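Local structure of NALP (Neisseria meningitidis, 1UYN) at residues 19-22 / 23-27. The protein forms, through this C-terminal translocator domain, an outer-membrane pore for export of its secreted protease domain, which processes other surface proteins of the bacterium. Sequence-based numbering, arbitrary orientation.
Sequences AAHA and DMQGR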
loop_
_atom_site.group_PDB
_atom_site.type_symbol
_atom_site.label_atom_id
_atom_site.label_comp_id
_atom_site.label_asym_id
_atom_site.label_seq_id
_atom_site.Cartn_x
_atom_site.Cartn_y
_atom_site.Cartn_z
ATOM N N ALA A 19 -7.681 -9.423 2.946
ATOM C CA ALA A 19 -7.238 -9.144 1.567
ATOM C C ALA A 19 -7.226 -7.634 1.243
ATOM O O ALA A 19 -6.281 -7.138 0.614
ATOM C CB ALA A 19 -8.151 -9.855 0.583
ATOM N N ALA A 20 -8.291 -6.927 1.649
ATOM C CA ALA A 20 -8.394 -5.481 1.428
ATOM C C ALA A 20 -7.290 -4.709 2.132
ATOM O O ALA A 20 -6.801 -3.732 1.604
ATOM C CB ALA A 20 -9.749 -4.960 1.877
ATOM N N HIS A 21 -6.894 -5.172 3.315
ATOM C CA HIS A 21 -5.811 -4.549 4.072
ATOM C C HIS A 21 -4.436 -4.758 3.403
ATOM O O HIS A 21 -3.689 -3.791 3.193
ATOM C CB HIS A 21 -5.755 -5.073 5.506
ATOM C CG HIS A 21 -4.559 -4.596 6.257
ATOM N ND1 HIS A 21 -4.384 -3.280 6.608
ATOM C CD2 HIS A 21 -3.443 -5.238 6.656
ATOM C CE1 HIS A 21 -3.232 -3.141 7.235
ATOM N NE2 HIS A 21 -2.639 -4.316 7.279
ATOM N N ALA A 22 -4.103 -6.010 3.094
ATOM C CA ALA A 22 -2.877 -6.329 2.333
ATOM C C ALA A 22 -2.701 -5.512 1.054
ATOM O O ALA A 22 -1.582 -5.157 0.654
ATOM C CB ALA A 22 -2.831 -7.827 1.974
ATOM N N ASP A 23 -3.821 -5.275 0.386
ATOM C CA ASP A 23 -3.838 -4.618 -0.914
ATOM C C ASP A 23 -3.531 -3.150 -0.680
ATOM O O ASP A 23 -2.714 -2.565 -1.374
ATOM C CB ASP A 23 -5.204 -4.808 -1.517
ATOM C CG ASP A 23 -5.307 -4.279 -2.905
ATOM O OD1 ASP A 23 -4.764 -4.912 -3.819
ATOM O OD2 ASP A 23 -5.966 -3.276 -3.189
ATOM N N MET A 24 -4.150 -2.571 0.342
ATOM C CA MET A 24 -3.846 -1.205 0.735
ATOM C C MET A 24 -2.425 -1.038 1.157
ATOM O O MET A 24 -1.816 -0.033 0.824
ATOM C CB MET A 24 -4.771 -0.717 1.851
ATOM C CG MET A 24 -5.931 0.125 1.306
ATOM S SD MET A 24 -7.304 0.260 2.413
ATOM C CE MET A 24 -8.622 0.150 1.267
ATOM N N GLN A 25 -1.915 -2.006 1.904
ATOM C CA GLN A 25 -0.539 -2.041 2.385
ATOM C C GLN A 25 0.482 -2.032 1.260
ATOM O O GLN A 25 1.546 -1.470 1.422
ATOM C CB GLN A 25 -0.289 -3.271 3.241
ATOM C CG GLN A 25 0.924 -3.166 4.115
ATOM C CD GLN A 25 0.674 -2.415 5.423
ATOM O OE1 GLN A 25 -0.173 -1.524 5.479
ATOM N NE2 GLN A 25 1.459 -2.740 6.472
ATOM N N GLY A 26 0.185 -2.624 0.114
ATOM C CA GLY A 26 1.126 -2.591 -0.985
ATOM C C GLY A 26 1.306 -1.176 -1.516
ATOM O O GLY A 26 2.384 -0.801 -2.019
ATOM N N ARG A 27 0.244 -0.388 -1.485
ATOM C CA ARG A 27 0.370 0.974 -1.957
ATOM C C ARG A 27 1.081 1.813 -0.900
ATOM O O ARG A 27 1.877 2.698 -1.258
ATOM C CB ARG A 27 -0.975 1.575 -2.315
ATOM C CG ARG A 27 -1.642 0.908 -3.525
ATOM C CD ARG A 27 -2.915 1.595 -3.894
ATOM N NE ARG A 27 -3.961 1.151 -3.000
ATOM C CZ ARG A 27 -4.585 0.002 -3.149
ATOM N NH1 ARG A 27 -4.266 -0.805 -4.166
ATOM N NH2 ARG A 27 -5.534 -0.349 -2.293
#
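His21 and Gln25, one helical turn apart, run side by side in the same direction, joined first through the backbone: Gln25 N donates to His21 O at 2.8 Å, the shortest of four successive i to i+4 bonds. From Gln25 CB, which lies 3.4 Å from His21 O and also close to Ala22 O, the chain sets CG opposite the backbone N (chi1 -161°) and then bends at chi2. This brings Gln25 OE1 to 3.9 Å from His21 CE1, with the amide and imidazole planes 48° apart. The amide suits a buried place facing the barrel wall because it can both give and accept: NE2 donates to Ser108 on strand 100-117, where the side chain also packs on Phe110, while OE1 accepts from Arg28, and the His21 ring meets that of Tyr132. On another side of the helix Asp23 and Arg27, opposite charges four residues and so about one turn apart, form a salt bridge. Arg27 NH2 at 3.1 Å and Arg27 NH1 at 3.2 Å converge on Asp23 OD2 from one face of the carboxylate, whereas OD2 lies close to the guanidinium plane. Tyr295 hydrogen-bonds to the same oxygen, Asp23 OD1 pairs with Arg266, and Arg27 NE with Asp52, which probably spreads the charge between helix and wall. The alanines, with their single methyl, keep the helix slim where Ala20, like the unbranched apolar Met24, packs on Met65. A helix whose polar side chains bond to the inner wall of a 12-stranded antiparallel barrel, and which fills its pore, is characteristic of the autotransporter translocator domain.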